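Xylooligosaccharide oxidase (Myceliophthora thermophila, PDB 5L6G) oxidises the C1 hydroxyl of xylooligosaccharides and related sugars to lactones with a bicovalently bound FAD, reducing molecular oxygen to hydrogen peroxide. Local coordinates at residues Pro231-Trp243 with Gln279-Leu293. Numbering follows the deposited sequence.
Sequences PPNVTSYEINLPW and QTQLQGLYHGNASAL. With NAG (2-acetamido-2-deoxy-beta-D-glucopyranose), chain E; NAG (2-acetamido-2-deoxy-beta-D-glucopyranose), chain G.
Tyr237 pairs with Gly284 midway along two antiparallel strands, 234-240 and 280-286. They are neighbours in the eight-stranded antiparallel sheet of this FAD-linked oxidase; strand 308-314 flanks the first and strand 269-275 the second. Backbone hydrogen bonds join Thr235 with Tyr286, Tyr237 with Gly284 and Ile239 with Leu282, two per pair. Leu241 N adds one to Thr280 O.

Apolar packing gathers on the face that carries Thr235, Tyr237 and Ile239, against helix 290-304. CG of Tyr237 sits between its own backbone N and carbonyl carbon (chi1 60°), which lays the ring over Gly284. Gly284 CA makes a CH-pi contact 3.7 Å from the Tyr237 ring centroid. Leu293 CD1 makes another over the opposite face, 3.8 Å from the Tyr237 ring centroid. Beside them, Ile239 CD1 meets Leu282 CD1 at 3.9 Å, the two side chains lying alongside and pointing the same way.

Polar side chains meet on the other face. Gln281 NE2 donates to Asn240 OD1 at 2.8 Å, with the acceptor in the amide plane of Gln281. Gln281 NE2 also donates to Glu238 OE1 at 3.2 Å, meeting that oxygen from above the carboxylate plane. Gln281 OE1 accepts from Gln283 NE2, and Gln283 OE1 in turn accepts from NE of Arg272, a substrate-binding residue. The hydrogen-bonded chain thus runs from Glu238 and Asn240 through the two glutamines to Arg272.

Asn233 and Asn289 each carry an N-linked glycan. Asn289 also N-caps helix 290-304, its OD1 accepting from Ala292 N at 3.0 Å. Close by, Thr235 OG1 donates to a lone pair of Gly288 O at 2.7 Å.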
ATOM      1  N   PRO A 231      20.665   7.083   2.995  1.00 22.83           N
ATOM      2  CA  PRO A 231      21.972   6.898   2.373  1.00 24.38           C
ATOM      3  C   PRO A 231      22.323   8.099   1.503  1.00 25.63           C
ATOM      4  O   PRO A 231      21.435   8.671   0.872  1.00 25.53           O
ATOM      5  CB  PRO A 231      21.772   5.658   1.500  1.00 23.54           C
ATOM      6  CG  PRO A 231      20.308   5.659   1.189  1.00 22.57           C
ATOM      7  CD  PRO A 231      19.667   6.148   2.453  1.00 22.37           C
ATOM      8  N   PRO A 232      23.606   8.477   1.464  1.00 27.43           N
ATOM      9  CA  PRO A 232      23.971   9.644   0.684  1.00 28.70           C
ATOM     10  C   PRO A 232      23.720   9.452  -0.811  1.00 29.03           C
ATOM     11  O   PRO A 232      23.454  10.433  -1.501  1.00 29.97           O
ATOM     12  CB  PRO A 232      25.469   9.828   0.986  1.00 29.87           C
ATOM     13  CG  PRO A 232      25.934   8.508   1.488  1.00 29.70           C
ATOM     14  CD  PRO A 232      24.755   7.893   2.171  1.00 28.51           C
ATOM     15  N   ASN A 233      23.788   8.212  -1.299  1.00 28.85           N
ATOM     16  CA  ASN A 233      23.632   7.923  -2.722  1.00 29.12           C
ATOM     17  C   ASN A 233      22.838   6.653  -2.973  1.00 25.77           C
ATOM     18  O   ASN A 233      23.001   5.670  -2.269  1.00 25.25           O
ATOM     19  CB  ASN A 233      25.000   7.826  -3.397  1.00 32.69           C
ATOM     20  CG  ASN A 233      25.755   9.128  -3.316  1.00 37.89           C
ATOM     21  OD1 ASN A 233      26.816   9.208  -2.694  1.00 39.42           O
ATOM     22  ND2 ASN A 233      25.183  10.181  -3.941  1.00 43.64           N
ATOM     23  N   VAL A 234      21.953   6.714  -3.961  1.00 23.25           N
ATOM     24  CA  VAL A 234      21.208   5.550  -4.427  1.00 21.17           C
ATOM     25  C   VAL A 234      21.292   5.517  -5.957  1.00 20.45           C
ATOM     26  O   VAL A 234      21.399   6.562  -6.610  1.00 20.93           O
ATOM     27  CB  VAL A 234      19.748   5.563  -3.970  1.00 20.04           C
ATOM     28  CG1 VAL A 234      19.677   5.542  -2.444  1.00 19.98           C
ATOM     29  CG2 VAL A 234      18.993   6.766  -4.534  1.00 19.88           C
ATOM     30  N   THR A 235      21.273   4.323  -6.524  1.00 19.15           N
ATOM     31  CA  THR A 235      21.506   4.161  -7.940  1.00 18.68           C
ATOM     32  C   THR A 235      20.325   3.424  -8.547  1.00 17.59           C
ATOM     33  O   THR A 235      20.056   2.283  -8.199  1.00 16.79           O
ATOM     34  CB  THR A 235      22.802   3.395  -8.161  1.00 19.18           C
ATOM     35  OG1 THR A 235      23.875   4.108  -7.516  1.00 19.87           O
ATOM     36  CG2 THR A 235      23.094   3.246  -9.663  1.00 19.48           C
ATOM     37  N   SER A 236      19.589   4.098  -9.419  1.00 17.19           N
ATOM     38  CA  SER A 236      18.502   3.430 -10.126  1.00 16.45           C
ATOM     39  C   SER A 236      19.080   2.749 -11.346  1.00 16.64           C
ATOM     40  O   SER A 236      20.129   3.138 -11.852  1.00 17.40           O
ATOM     41  CB  SER A 236      17.397   4.410 -10.505  1.00 16.24           C
ATOM     42  OG  SER A 236      17.863   5.413 -11.387  1.00 16.46           O
ATOM     43  N   TYR A 237      18.410   1.706 -11.806  1.00 16.27           N
ATOM     44  CA  TYR A 237      18.879   0.965 -12.976  1.00 16.53           C
ATOM     45  C   TYR A 237      17.752   0.133 -13.533  1.00 16.19           C
ATOM     46  O   TYR A 237      16.745  -0.099 -12.863  1.00 15.36           O
ATOM     47  CB  TYR A 237      20.051   0.050 -12.595  1.00 16.68           C
ATOM     48  CG  TYR A 237      19.702  -0.986 -11.545  1.00 15.89           C
ATOM     49  CD1 TYR A 237      19.714  -0.659 -10.190  1.00 15.81           C
ATOM     50  CD2 TYR A 237      19.351  -2.291 -11.905  1.00 15.50           C
ATOM     51  CE1 TYR A 237      19.389  -1.599  -9.226  1.00 15.37           C
ATOM     52  CE2 TYR A 237      19.010  -3.239 -10.945  1.00 15.11           C
ATOM     53  CZ  TYR A 237      19.041  -2.894  -9.612  1.00 15.09           C
ATOM     54  OH  TYR A 237      18.706  -3.806  -8.645  1.00 14.78           O
ATOM     55  N   GLU A 238      17.955  -0.341 -14.755  1.00 16.81           N
ATOM     56  CA  GLU A 238      16.992  -1.180 -15.421  1.00 16.72           C
ATOM     57  C   GLU A 238      17.694  -2.342 -16.099  1.00 16.96           C
ATOM     58  O   GLU A 238      18.875  -2.250 -16.471  1.00 17.17           O
ATOM     59  CB  GLU A 238      16.236  -0.341 -16.448  1.00 17.51           C
ATOM     60  CG  GLU A 238      15.241   0.586 -15.805  1.00 17.83           C
ATOM     61  CD  GLU A 238      14.813   1.763 -16.655  1.00 19.04           C
ATOM     62  OE1 GLU A 238      14.942   1.724 -17.899  1.00 19.96           O
ATOM     63  OE2 GLU A 238      14.306   2.733 -16.038  1.00 20.25           O
ATOM     64  N   ILE A 239      16.968  -3.444 -16.237  1.00 16.26           N
ATOM     65  CA  ILE A 239      17.443  -4.581 -17.017  1.00 16.54           C
ATOM     66  C   ILE A 239      16.282  -5.016 -17.860  1.00 16.41           C
ATOM     67  O   ILE A 239      15.306  -5.559 -17.339  1.00 15.24           O
ATOM     68  CB  ILE A 239      17.904  -5.769 -16.147  1.00 16.39           C
ATOM     69  CG1 ILE A 239      18.991  -5.335 -15.156  1.00 16.69           C
ATOM     70  CG2 ILE A 239      18.382  -6.911 -17.040  1.00 16.73           C
ATOM     71  CD1 ILE A 239      19.204  -6.293 -14.001  1.00 16.60           C
ATOM     72  N   ASN A 240      16.389  -4.769 -19.167  1.00 17.30           N
ATOM     73  CA  ASN A 240      15.336  -5.168 -20.078  1.00 17.62           C
ATOM     74  C   ASN A 240      15.343  -6.677 -20.257  1.00 17.57           C
ATOM     75  O   ASN A 240      16.402  -7.287 -20.359  1.00 17.78           O
ATOM     76  CB  ASN A 240      15.480  -4.462 -21.428  1.00 18.71           C
ATOM     77  CG  ASN A 240      15.101  -3.003 -21.347  1.00 19.12           C
ATOM     78  OD1 ASN A 240      14.129  -2.648 -20.688  1.00 19.31           O
ATOM     79  ND2 ASN A 240      15.854  -2.153 -22.022  1.00 20.33           N
ATOM     80  N   LEU A 241      14.148  -7.262 -20.259  1.00 16.66           N
ATOM     81  CA  LEU A 241      13.997  -8.704 -20.310  1.00 16.48           C
ATOM     82  C   LEU A 241      13.312  -9.084 -21.606  1.00 16.48           C
ATOM     83  O   LEU A 241      12.311  -8.466 -21.961  1.00 16.30           O
ATOM     84  CB  LEU A 241      13.157  -9.189 -19.137  1.00 16.13           C
ATOM     85  CG  LEU A 241      13.713  -8.917 -17.748  1.00 16.09           C
ATOM     86  CD1 LEU A 241      12.642  -9.190 -16.695  1.00 15.76           C
ATOM     87  CD2 LEU A 241      14.962  -9.747 -17.524  1.00 17.00           C
ATOM     88  N   PRO A 242      13.816 -10.125 -22.291  1.00 16.40           N
ATOM     89  CA  PRO A 242      13.257 -10.532 -23.575  1.00 16.94           C
ATOM     90  C   PRO A 242      12.033 -11.415 -23.423  1.00 16.60           C
ATOM     91  O   PRO A 242      11.985 -12.516 -23.977  1.00 16.47           O
ATOM     92  CB  PRO A 242      14.404 -11.317 -24.203  1.00 17.37           C
ATOM     93  CG  PRO A 242      15.045 -11.961 -23.035  1.00 17.04           C
ATOM     94  CD  PRO A 242      15.026 -10.907 -21.975  1.00 16.73           C
ATOM     95  N   TRP A 243      11.033 -10.919 -22.711  1.00 16.11           N
ATOM     96  CA  TRP A 243       9.903 -11.752 -22.339  1.00 16.37           C
ATOM     97  C   TRP A 243       8.775 -11.626 -23.368  1.00 17.02           C
ATOM     98  O   TRP A 243       7.685 -11.151 -23.085  1.00 17.03           O
ATOM     99  CB  TRP A 243       9.463 -11.411 -20.920  1.00 15.98           C
ATOM    100  CG  TRP A 243      10.394 -11.944 -19.847  1.00 15.77           C
ATOM    101  CD1 TRP A 243      11.687 -12.385 -20.000  1.00 16.19           C
ATOM    102  CD2 TRP A 243      10.105 -12.044 -18.455  1.00 15.65           C
ATOM    103  NE1 TRP A 243      12.191 -12.786 -18.803  1.00 16.19           N
ATOM    104  CE2 TRP A 243      11.249 -12.576 -17.829  1.00 15.72           C
ATOM    105  CE3 TRP A 243       8.975 -11.755 -17.679  1.00 15.12           C
ATOM    106  CZ2 TRP A 243      11.308 -12.813 -16.457  1.00 15.73           C
ATOM    107  CZ3 TRP A 243       9.029 -11.998 -16.308  1.00 15.15           C
ATOM    108  CH2 TRP A 243      10.193 -12.528 -15.718  1.00 15.25           C
ATOM    109  N   GLN A 279       6.951  -3.591 -23.187  1.00 13.87           N
ATOM    110  CA  GLN A 279       8.291  -3.812 -22.649  1.00 14.33           C
ATOM    111  C   GLN A 279       8.194  -4.505 -21.296  1.00 13.83           C
ATOM    112  O   GLN A 279       7.206  -4.336 -20.586  1.00 13.17           O
ATOM    113  CB  GLN A 279       9.053  -2.484 -22.514  1.00 15.03           C
ATOM    114  CG  GLN A 279      10.461  -2.648 -21.961  1.00 15.52           C
ATOM    115  CD  GLN A 279      11.388  -1.526 -22.360  1.00 16.55           C
ATOM    116  OE1 GLN A 279      12.131  -1.643 -23.336  1.00 17.86           O
ATOM    117  NE2 GLN A 279      11.340  -0.431 -21.628  1.00 16.73           N
ATOM    118  N   THR A 280       9.210  -5.300 -20.972  1.00 14.07           N
ATOM    119  CA  THR A 280       9.361  -5.907 -19.657  1.00 14.33           C
ATOM    120  C   THR A 280      10.777  -5.635 -19.179  1.00 14.40           C
ATOM    121  O   THR A 280      11.733  -5.773 -19.944  1.00 14.54           O
ATOM    122  CB  THR A 280       9.112  -7.419 -19.692  1.00 14.90           C
ATOM    123  OG1 THR A 280       7.768  -7.678 -20.163  1.00 16.03           O
ATOM    124  CG2 THR A 280       9.267  -8.007 -18.278  1.00 14.95           C
ATOM    125  N   GLN A 281      10.921  -5.217 -17.934  1.00 13.98           N
ATOM    126  CA  GLN A 281      12.267  -4.953 -17.435  1.00 14.36           C
ATOM    127  C   GLN A 281      12.276  -5.064 -15.932  1.00 13.76           C
ATOM    128  O   GLN A 281      11.235  -4.893 -15.286  1.00 13.10           O
ATOM    129  CB  GLN A 281      12.728  -3.560 -17.857  1.00 14.90           C
ATOM    130  CG  GLN A 281      11.836  -2.438 -17.350  1.00 14.97           C
ATOM    131  CD  GLN A 281      12.361  -1.048 -17.643  1.00 15.61           C
ATOM    132  OE1 GLN A 281      12.007  -0.102 -16.954  1.00 15.75           O
ATOM    133  NE2 GLN A 281      13.204  -0.917 -18.649  1.00 16.22           N
ATOM    134  N   LEU A 282      13.455  -5.378 -15.397  1.00 13.53           N
ATOM    135  CA  LEU A 282      13.691  -5.190 -13.997  1.00 13.33           C
ATOM    136  C   LEU A 282      13.984  -3.724 -13.815  1.00 13.59           C
ATOM    137  O   LEU A 282      14.632  -3.119 -14.671  1.00 14.00           O
ATOM    138  CB  LEU A 282      14.851  -6.036 -13.508  1.00 13.58           C
ATOM    139  CG  LEU A 282      14.572  -7.538 -13.515  1.00 13.26           C
ATOM    140  CD1 LEU A 282      15.857  -8.294 -13.790  1.00 13.79           C
ATOM    141  CD2 LEU A 282      13.953  -7.964 -12.211  1.00 12.82           C
ATOM    142  N   GLN A 283      13.505  -3.181 -12.702  1.00 13.19           N
ATOM    143  CA  GLN A 283      13.771  -1.822 -12.272  1.00 13.76           C
ATOM    144  C   GLN A 283      14.237  -1.942 -10.840  1.00 13.34           C
ATOM    145  O   GLN A 283      13.566  -2.575 -10.025  1.00 12.93           O
ATOM    146  CB  GLN A 283      12.498  -0.971 -12.281  1.00 13.96           C
ATOM    147  CG  GLN A 283      11.805  -0.950 -13.621  1.00 14.64           C
ATOM    148  CD  GLN A 283      10.546  -0.116 -13.588  1.00 15.33           C
ATOM    149  OE1 GLN A 283       9.790  -0.141 -12.616  1.00 15.25           O
ATOM    150  NE2 GLN A 283      10.296   0.596 -14.670  1.00 16.43           N
ATOM    151  N   GLY A 284      15.370  -1.314 -10.546  1.00 13.53           N
ATOM    152  CA  GLY A 284      15.949  -1.371  -9.222  1.00 13.42           C
ATOM    153  C   GLY A 284      16.345  -0.026  -8.673  1.00 13.66           C
ATOM    154  O   GLY A 284      16.435   0.969  -9.404  1.00 13.72           O
ATOM    155  N   LEU A 285      16.529  -0.002  -7.357  1.00 13.70           N
ATOM    156  CA  LEU A 285      17.200   1.080  -6.670  1.00 14.34           C
ATOM    157  C   LEU A 285      18.203   0.421  -5.726  1.00 14.72           C
ATOM    158  O   LEU A 285      17.832  -0.318  -4.809  1.00 14.30           O
ATOM    159  CB  LEU A 285      16.217   1.959  -5.901  1.00 14.22           C
ATOM    160  CG  LEU A 285      16.811   3.267  -5.375  1.00 14.85           C
ATOM    161  CD1 LEU A 285      17.113   4.199  -6.539  1.00 15.43           C
ATOM    162  CD2 LEU A 285      15.933   3.954  -4.355  1.00 14.76           C
ATOM    163  N   TYR A 286      19.478   0.671  -5.978  1.00 15.42           N
ATOM    164  CA  TYR A 286      20.529   0.099  -5.180  1.00 16.07           C
ATOM    165  C   TYR A 286      20.997   1.153  -4.197  1.00 16.64           C
ATOM    166  O   TYR A 286      21.328   2.274  -4.593  1.00 17.13           O
ATOM    167  CB  TYR A 286      21.665  -0.331  -6.094  1.00 16.70           C
ATOM    168  CG  TYR A 286      22.777  -1.024  -5.373  1.00 17.32           C
ATOM    169  CD1 TYR A 286      22.658  -2.360  -4.999  1.00 17.01           C
ATOM    170  CD2 TYR A 286      23.945  -0.343  -5.057  1.00 18.24           C
ATOM    171  CE1 TYR A 286      23.670  -3.001  -4.320  1.00 17.75           C
ATOM    172  CE2 TYR A 286      24.979  -0.974  -4.378  1.00 18.97           C
ATOM    173  CZ  TYR A 286      24.831  -2.303  -4.019  1.00 18.62           C
ATOM    174  OH  TYR A 286      25.839  -2.927  -3.365  1.00 19.71           O
ATOM    175  N   HIS A 287      21.011   0.809  -2.914  1.00 16.85           N
ATOM    176  CA  HIS A 287      21.444   1.748  -1.886  1.00 17.67           C
ATOM    177  C   HIS A 287      22.967   1.766  -1.781  1.00 18.91           C
ATOM    178  O   HIS A 287      23.560   1.166  -0.887  1.00 18.98           O
ATOM    179  CB  HIS A 287      20.802   1.414  -0.553  1.00 17.32           C
ATOM    180  CG  HIS A 287      19.327   1.642  -0.535  1.00 16.66           C
ATOM    181  ND1 HIS A 287      18.691   2.221   0.532  1.00 16.75           N
ATOM    182  CD2 HIS A 287      18.367   1.407  -1.463  1.00 16.17           C
ATOM    183  CE1 HIS A 287      17.400   2.310   0.281  1.00 16.13           C
ATOM    184  NE2 HIS A 287      17.174   1.817  -0.922  1.00 15.89           N
ATOM    185  N   GLY A 288      23.565   2.464  -2.726  1.00 20.00           N
ATOM    186  CA  GLY A 288      25.007   2.541  -2.887  1.00 21.68           C
ATOM    187  C   GLY A 288      25.274   3.185  -4.240  1.00 22.75           C
ATOM    188  O   GLY A 288      24.343   3.551  -4.955  1.00 21.55           O
ATOM    189  N   ASN A 289      26.546   3.330  -4.587  1.00 25.16           N
ATOM    190  CA  ASN A 289      26.923   4.029  -5.810  1.00 26.87           C
ATOM    191  C   ASN A 289      26.925   3.068  -6.993  1.00 26.17           C
ATOM    192  O   ASN A 289      26.641   1.879  -6.828  1.00 25.76           O
ATOM    193  CB  ASN A 289      28.276   4.731  -5.632  1.00 29.99           C
ATOM    194  CG  ASN A 289      29.378   3.782  -5.217  1.00 33.14           C
ATOM    195  OD1 ASN A 289      29.393   2.626  -5.620  1.00 31.85           O
ATOM    196  ND2 ASN A 289      30.328   4.281  -4.406  1.00 38.41           N
ATOM    197  N   ALA A 290      27.232   3.578  -8.186  1.00 26.03           N
ATOM    198  CA  ALA A 290      27.064   2.800  -9.410  1.00 25.19           C
ATOM    199  C   ALA A 290      28.052   1.651  -9.507  1.00 25.27           C
ATOM    200  O   ALA A 290      27.701   0.577  -9.981  1.00 24.36           O
ATOM    201  CB  ALA A 290      27.169   3.695 -10.637  1.00 25.89           C
ATOM    202  N   SER A 291      29.293   1.872  -9.069  1.00 25.99           N
ATOM    203  CA  SER A 291      30.307   0.809  -9.118  1.00 26.14           C
ATOM    204  C   SER A 291      29.929  -0.342  -8.186  1.00 25.33           C
ATOM    205  O   SER A 291      30.156  -1.501  -8.508  1.00 24.71           O
ATOM    206  CB  SER A 291      31.711   1.345  -8.780  1.00 27.41           C
ATOM    207  OG  SER A 291      31.665   2.198  -7.660  1.00 27.65           O
ATOM    208  N   ALA A 292      29.325  -0.014  -7.044  1.00 25.04           N
ATOM    209  CA  ALA A 292      28.908  -1.033  -6.086  1.00 24.72           C
ATOM    210  C   ALA A 292      27.733  -1.835  -6.658  1.00 24.16           C
ATOM    211  O   ALA A 292      27.695  -3.067  -6.552  1.00 23.69           O
ATOM    212  CB  ALA A 292      28.553  -0.395  -4.751  1.00 24.58           C
ATOM    213  N   LEU A 293      26.788  -1.138  -7.285  1.00 24.02           N
ATOM    214  CA  LEU A 293      25.688  -1.810  -7.982  1.00 23.91           C
ATOM    215  C   LEU A 293      26.195  -2.791  -9.041  1.00 25.17           C
ATOM    216  O   LEU A 293      25.770  -3.950  -9.081  1.00 24.13           O
ATOM    217  CB  LEU A 293      24.768  -0.783  -8.654  1.00 23.60           C
ATOM    218  CG  LEU A 293      23.819  -1.352  -9.713  1.00 23.19           C
ATOM    219  CD1 LEU A 293      22.825  -2.293  -9.055  1.00 22.12           C
ATOM    220  CD2 LEU A 293      23.111  -0.252 -10.480  1.00 23.28           C
TER
HETATM  221  C1  NAG E 506      25.667  11.557  -3.990  1.00 42.05           C
HETATM  222  C2  NAG E 506      25.529  12.301  -5.322  1.00 49.29           C
HETATM  223  C3  NAG E 506      25.783  13.809  -5.182  1.00 51.67           C
HETATM  224  C4  NAG E 506      24.936  14.389  -4.051  1.00 51.08           C
HETATM  225  C5  NAG E 506      25.232  13.599  -2.781  1.00 48.61           C
HETATM  226  C6  NAG E 506      24.400  14.082  -1.595  1.00 49.01           C
HETATM  227  C7  NAG E 506      25.992  11.297  -7.518  1.00 53.70           C
HETATM  228  C8  NAG E 506      27.038  10.732  -8.436  1.00 54.44           C
HETATM  229  N2  NAG E 506      26.415  11.721  -6.322  1.00 51.42           N
HETATM  230  O3  NAG E 506      25.480  14.470  -6.395  1.00 52.38           O
HETATM  231  O4  NAG E 506      25.198  15.764  -3.850  1.00 55.03           O
HETATM  232  O5  NAG E 506      24.905  12.248  -3.016  1.00 45.21           O
HETATM  233  O6  NAG E 506      24.447  13.116  -0.563  1.00 45.77           O
HETATM  234  O7  NAG E 506      24.817  11.345  -7.888  1.00 55.07           O
HETATM  235  C1  NAG G 508      31.438   3.477  -3.932  1.00 33.10           C
HETATM  236  C2  NAG G 508      32.663   4.388  -3.771  1.00 39.66           C
HETATM  237  C3  NAG G 508      33.817   3.698  -3.053  1.00 42.18           C
HETATM  238  C4  NAG G 508      33.337   2.995  -1.796  1.00 43.52           C
HETATM  239  C5  NAG G 508      32.122   2.118  -2.088  1.00 42.61           C
HETATM  240  C6  NAG G 508      31.545   1.521  -0.810  1.00 43.71           C
HETATM  241  C7  NAG G 508      32.949   6.202  -5.392  1.00 42.10           C
HETATM  242  C8  NAG G 508      33.393   6.629  -6.762  1.00 41.71           C
HETATM  243  N2  NAG G 508      33.070   4.912  -5.068  1.00 38.95           N
HETATM  244  O3  NAG G 508      34.758   4.665  -2.651  1.00 45.91           O
HETATM  245  O4  NAG G 508      34.402   2.223  -1.287  1.00 46.78           O
HETATM  246  O5  NAG G 508      31.111   2.894  -2.690  1.00 35.95           O
HETATM  247  O6  NAG G 508      30.793   0.367  -1.125  1.00 47.24           O
HETATM  248  O7  NAG G 508      32.505   7.052  -4.617  1.00 46.62           O
HETATM  249  O   HOH W   1      11.236  -6.062 -22.943  1.00 17.46           O
HETATM  250  O   HOH W   2       7.360  -8.261 -22.571  1.00 30.16           O